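Local coordinates for protein AlkD2 (PDB 6M9M) that binds inosine 5'-monophosphate and belongs to the HEAT-like repeat family of DNA glycosylases, though its own biological function is unknown, at residues Lys106-Ile111 against Ile147-Asp152; Arg136-Phe139 against Asn144-Ile147. One frame throughout, in Å; residues are numbered along the deposited sequence.

Overall arrangement
Contacts 1 and 2 lie side by side in an all-helical, HEAT-like repeat chain, their centres about 8 Å apart. Both use helix 143-151, and their ranges overlap at Ile147, which takes no part in either. Along the chain, Lys106-Ile111 on helix 108-115 comes first, then the loop Arg136-Phe139, then the helix that receives both. Contact 1 joins segments 36 residues apart in sequence, whereas contact 2 is local and presses the preceding loop onto the helix. Leu108 and Ile111 link them by meeting the loop's aromatic rings: Leu108 CD2 lies 3.6 Å from Phe139 CZ, and its CD1 touches Tyr138. Together they join helix 108-115, the loop and helix 143-151 into one packed unit, away from the nucleotide pocket.

Contact 1. Residues Lys106-Ile111 against Ile147-Asp152; sequences KALPII and IRRIAD
Arg149 of helix 143-151 reaches across to Leu108 and Ile111 of helix 108-115 and supplies the larger part of a small buried contact. The helices stand well apart here, with 9.0 Å between the CA atoms of Ile111 and Arg149, a distance that suits a long side chain. From CB the chain runs extended through CG and CD to NE, and its CD passes Ile111 CG2 at 4.4 Å, a loose apolar touch. A turn about the CD-NE bond (chi4 83°) takes CZ off the line of the methylenes, and the guanidinium presents a face to Leu108. Leu108 CD2 sits over the centre of that face, 3.7 Å from Arg149 CZ. NE and NH1 lie slightly farther from the same methyl, while NH2 also meets Leu108 CB at 4.0 Å. The two side chains cross at about a right angle. Leucine suits this place because its apolar methyl covers the face, whereas the N-H groups point outward in the guanidinium plane. NE forms a salt bridge with Asp112 OD1 on helix 108-115, and NH1 another with Glu145 OE1, one turn earlier on Arg149's own helix. Such carboxylates would be expected to stabilise the buried charge. Around the pair, Ala107 and Ile111 pack against Cys99 of helix 85-102, while Ile150 reaches helix 159-175 and Ile147 meets helices 159-175 and 177-185.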
loop_
_atom_site.group_PDB
_atom_site.type_symbol
_atom_site.label_atom_id
_atom_site.label_comp_id
_atom_site.label_asym_id
_atom_site.label_seq_id
_atom_site.Cartn_x
_atom_site.Cartn_y
_atom_site.Cartn_z
ATOM N N LYS A 106 -10.536 10.967 6.762
ATOM C CA LYS A 106 -9.980 12.148 6.116
ATOM C C LYS A 106 -9.166 11.800 4.880
ATOM O O LYS A 106 -9.026 12.643 3.991
ATOM C CB LYS A 106 -9.157 12.962 7.107
ATOM C CG LYS A 106 -10.008 13.709 8.130
ATOM C CD LYS A 106 -9.153 14.484 9.121
ATOM C CE LYS A 106 -10.008 15.318 10.065
ATOM N NZ LYS A 106 -9.218 16.261 10.894
ATOM N N ALA A 107 -8.658 10.574 4.795
ATOM C CA ALA A 107 -7.844 10.123 3.681
ATOM C C ALA A 107 -8.655 9.653 2.477
ATOM O O ALA A 107 -8.058 9.369 1.435
ATOM C CB ALA A 107 -6.953 8.962 4.134
ATOM N N LEU A 108 -9.982 9.571 2.568
ATOM C CA LEU A 108 -10.764 8.964 1.495
ATOM C C LEU A 108 -10.482 9.568 0.119
ATOM O O LEU A 108 -10.373 8.801 -0.854
ATOM C CB LEU A 108 -12.265 9.031 1.798
ATOM C CG LEU A 108 -12.734 8.171 2.971
ATOM C CD1 LEU A 108 -14.208 8.487 3.226
ATOM C CD2 LEU A 108 -12.555 6.693 2.699
ATOM N N PRO A 109 -10.363 10.890 -0.052
ATOM C CA PRO A 109 -10.098 11.396 -1.413
ATOM C C PRO A 109 -8.783 10.901 -1.983
ATOM O O PRO A 109 -8.674 10.678 -3.198
ATOM C CB PRO A 109 -10.112 12.919 -1.236
ATOM C CG PRO A 109 -10.972 13.148 -0.012
ATOM C CD PRO A 109 -10.634 11.995 0.894
ATOM N N ILE A 110 -7.770 10.722 -1.132
ATOM C CA ILE A 110 -6.480 10.223 -1.592
ATOM C C ILE A 110 -6.562 8.735 -1.911
ATOM O O ILE A 110 -6.004 8.272 -2.909
ATOM C CB ILE A 110 -5.402 10.531 -0.538
ATOM C CG1 ILE A 110 -5.302 12.024 -0.256
ATOM C CG2 ILE A 110 -4.074 9.959 -0.963
ATOM C CD1 ILE A 110 -5.019 12.854 -1.424
ATOM N N ILE A 111 -7.227 7.962 -1.052
ATOM C CA ILE A 111 -7.484 6.560 -1.349
ATOM C C ILE A 111 -8.133 6.442 -2.727
ATOM O O ILE A 111 -7.698 5.657 -3.583
ATOM C CB ILE A 111 -8.338 5.937 -0.233
ATOM C CG1 ILE A 111 -7.550 5.896 1.085
ATOM C CG2 ILE A 111 -8.793 4.540 -0.617
ATOM C CD1 ILE A 111 -8.393 5.600 2.295
ATOM N N ILE A 147 -15.948 -2.270 0.871
ATOM C CA ILE A 147 -16.356 -3.243 -0.140
ATOM C C ILE A 147 -16.572 -2.554 -1.484
ATOM O O ILE A 147 -16.122 -3.040 -2.530
ATOM C CB ILE A 147 -17.610 -4.004 0.335
ATOM C CG1 ILE A 147 -17.263 -4.882 1.543
ATOM C CG2 ILE A 147 -18.195 -4.836 -0.794
ATOM C CD1 ILE A 147 -18.479 -5.447 2.257
ATOM N N ARG A 148 -17.277 -1.415 -1.485
ATOM C CA ARG A 148 -17.591 -0.749 -2.747
ATOM C C ARG A 148 -16.320 -0.296 -3.454
ATOM O O ARG A 148 -16.183 -0.445 -4.677
ATOM C CB ARG A 148 -18.516 0.452 -2.514
ATOM C CG ARG A 148 -18.864 1.210 -3.789
ATOM C CD ARG A 148 -19.651 2.483 -3.530
ATOM N NE ARG A 148 -18.796 3.607 -3.147
ATOM C CZ ARG A 148 -18.737 4.138 -1.926
ATOM N NH1 ARG A 148 -19.483 3.660 -0.940
ATOM N NH2 ARG A 148 -17.928 5.162 -1.695
ATOM N N ARG A 149 -15.378 0.265 -2.698
ATOM C CA ARG A 149 -14.159 0.791 -3.296
ATOM C C ARG A 149 -13.305 -0.324 -3.881
ATOM O O ARG A 149 -12.738 -0.170 -4.965
ATOM C CB ARG A 149 -13.355 1.560 -2.246
ATOM C CG ARG A 149 -13.905 2.941 -1.985
ATOM C CD ARG A 149 -13.096 3.676 -0.896
ATOM N NE ARG A 149 -13.421 5.089 -0.927
ATOM C CZ ARG A 149 -14.477 5.626 -0.329
ATOM N NH1 ARG A 149 -15.273 4.869 0.421
ATOM N NH2 ARG A 149 -14.719 6.921 -0.481
ATOM N N ILE A 150 -13.195 -1.440 -3.170
ATOM C CA ILE A 150 -12.393 -2.559 -3.641
ATOM C C ILE A 150 -13.054 -3.199 -4.855
ATOM O O ILE A 150 -12.405 -3.483 -5.875
ATOM C CB ILE A 150 -12.197 -3.581 -2.508
ATOM C CG1 ILE A 150 -11.404 -2.987 -1.352
ATOM C CG2 ILE A 150 -11.494 -4.825 -3.045
ATOM C CD1 ILE A 150 -11.619 -3.725 -0.027
ATOM N N ALA A 151 -14.368 -3.434 -4.769
ATOM C CA ALA A 151 -15.082 -4.132 -5.838
ATOM C C ALA A 151 -15.084 -3.332 -7.135
ATOM O O ALA A 151 -15.200 -3.928 -8.212
ATOM C CB ALA A 151 -16.513 -4.441 -5.389
ATOM N N ASP A 152 -14.923 -2.003 -7.061
ATOM C CA ASP A 152 -14.818 -1.206 -8.269
ATOM C C ASP A 152 -13.632 -1.609 -9.137
ATOM O O ASP A 152 -13.607 -1.281 -10.329
ATOM C CB ASP A 152 -14.649 0.282 -7.949
ATOM C CG ASP A 152 -15.917 0.955 -7.471
ATOM O OD1 ASP A 152 -17.018 0.496 -7.828
ATOM O OD2 ASP A 152 -15.794 1.990 -6.764
#

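Contact 2. Residues Arg136-Phe139 against Asn144-Ile147; sequences RPYF and NEAI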
loop_
_atom_site.group_PDB
_atom_site.type_symbol
_atom_site.label_atom_id
_atom_site.label_comp_id
_atom_site.label_asym_id
_atom_site.label_seq_id
_atom_site.Cartn_x
_atom_site.Cartn_y
_atom_site.Cartn_z
ATOM N N ARG A 136 -9.423 -1.320 9.936
ATOM C CA ARG A 136 -8.996 0.056 10.144
ATOM C C ARG A 136 -10.167 0.923 10.559
ATOM O O ARG A 136 -11.315 0.629 10.224
ATOM C CB ARG A 136 -8.375 0.597 8.874
ATOM C CG ARG A 136 -6.966 -0.005 8.749
ATOM C CD ARG A 136 -6.584 -0.246 7.410
ATOM N NE ARG A 136 -5.178 -0.644 7.352
ATOM C CZ ARG A 136 -4.707 -1.845 7.648
ATOM N NH1 ARG A 136 -5.526 -2.804 8.081
ATOM N NH2 ARG A 136 -3.417 -2.102 7.477
ATOM N N PRO A 137 -9.868 1.985 11.299
ATOM C CA PRO A 137 -10.905 2.975 11.614
ATOM C C PRO A 137 -11.638 3.440 10.359
ATOM O O PRO A 137 -11.104 3.430 9.245
ATOM C CB PRO A 137 -10.123 4.115 12.279
ATOM C CG PRO A 137 -8.887 3.442 12.847
ATOM C CD PRO A 137 -8.555 2.344 11.871
ATOM N N TYR A 138 -12.886 3.857 10.574
ATOM C CA TYR A 138 -13.830 4.279 9.552
ATOM C C TYR A 138 -14.380 3.082 8.778
ATOM O O TYR A 138 -15.595 2.851 8.762
ATOM C CB TYR A 138 -13.273 5.336 8.597
ATOM C CG TYR A 138 -14.354 5.756 7.624
ATOM C CD1 TYR A 138 -15.415 6.552 8.041
ATOM C CD2 TYR A 138 -14.336 5.326 6.298
ATOM C CE1 TYR A 138 -16.410 6.914 7.177
ATOM C CE2 TYR A 138 -15.331 5.684 5.424
ATOM C CZ TYR A 138 -16.372 6.479 5.873
ATOM O OH TYR A 138 -17.380 6.863 5.025
ATOM N N PHE A 139 -13.505 2.308 8.138
ATOM C CA PHE A 139 -13.978 1.124 7.417
ATOM C C PHE A 139 -14.575 0.079 8.353
ATOM O O PHE A 139 -15.509 -0.642 7.966
ATOM C CB PHE A 139 -12.850 0.553 6.565
ATOM C CG PHE A 139 -12.387 1.498 5.494
ATOM C CD1 PHE A 139 -13.261 1.909 4.503
ATOM C CD2 PHE A 139 -11.110 2.017 5.501
ATOM C CE1 PHE A 139 -12.860 2.812 3.532
ATOM C CE2 PHE A 139 -10.704 2.913 4.533
ATOM C CZ PHE A 139 -11.577 3.301 3.552
ATOM N N ASN A 144 -19.264 -1.292 4.050
ATOM C CA ASN A 144 -19.596 -1.133 2.641
ATOM C C ASN A 144 -18.744 -0.057 1.970
ATOM O O ASN A 144 -18.580 -0.086 0.750
ATOM C CB ASN A 144 -21.085 -0.842 2.451
ATOM C CG ASN A 144 -21.923 -2.115 2.373
ATOM O OD1 ASN A 144 -21.448 -3.178 1.967
ATOM N ND2 ASN A 144 -23.186 -2.004 2.744
ATOM N N GLU A 145 -18.207 0.904 2.733
ATOM C CA GLU A 145 -17.326 1.895 2.118
ATOM C C GLU A 145 -15.997 1.288 1.686
ATOM O O GLU A 145 -15.346 1.832 0.784
ATOM C CB GLU A 145 -17.079 3.067 3.063
ATOM C CG GLU A 145 -18.304 3.908 3.372
ATOM C CD GLU A 145 -18.827 4.688 2.179
ATOM O OE1 GLU A 145 -18.033 5.095 1.308
ATOM O OE2 GLU A 145 -20.055 4.908 2.119
ATOM N N ALA A 146 -15.600 0.176 2.301
ATOM C CA ALA A 146 -14.458 -0.592 1.828
ATOM C C ALA A 146 -14.866 -1.508 0.688
ATOM O O ALA A 146 -14.211 -1.538 -0.353
ATOM C CB ALA A 146 -13.868 -1.400 2.982
ATOM N N ILE A 147 -15.948 -2.270 0.871
ATOM C CA ILE A 147 -16.356 -3.243 -0.140
ATOM C C ILE A 147 -16.572 -2.554 -1.484
ATOM O O ILE A 147 -16.122 -3.040 -2.530
ATOM C CB ILE A 147 -17.610 -4.004 0.335
ATOM C CG1 ILE A 147 -17.263 -4.882 1.543
ATOM C CG2 ILE A 147 -18.195 -4.836 -0.794
ATOM C CD1 ILE A 147 -18.479 -5.447 2.257
#
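Tyr138 and Phe139 make a local, mainly apolar contact with Glu145 and Ala146, where the loop after helix 120-129 folds back onto the early part of helix 143-151. Phe139 comes closest to the helix backbone: its CD1 lies 3.7 Å from Ala146 CB and equally near Ala146 N, and its CE1 passes Glu145 O at 3.8 Å. The small alanine lets the ring approach, leaving 5.9 Å between the CA atoms of Phe139 and Ala146. The loop bends sharply just before this ring. Tyr138, with phi at 75°, occupies the central position of a classic gamma turn, closed by a weak hydrogen bond from Phe139 N to Pro137 O. In this HEAT-like fold the turn lies in the connection between successive helices, and it brings both aromatic side chains to the helix. Tyr138 CD2 lies over the rim of one face of Phe139, which also meets Trp133 edge-to-face. Tyr138 reaches Glu145 with its far end, OH standing 3.5 Å from CG and CE2 3.9 Å from CB. Glu145 offers these methylenes to the phenol, bends at chi2 (-68°), and directs OE1 to Arg148 and Arg149, with which it forms salt bridges.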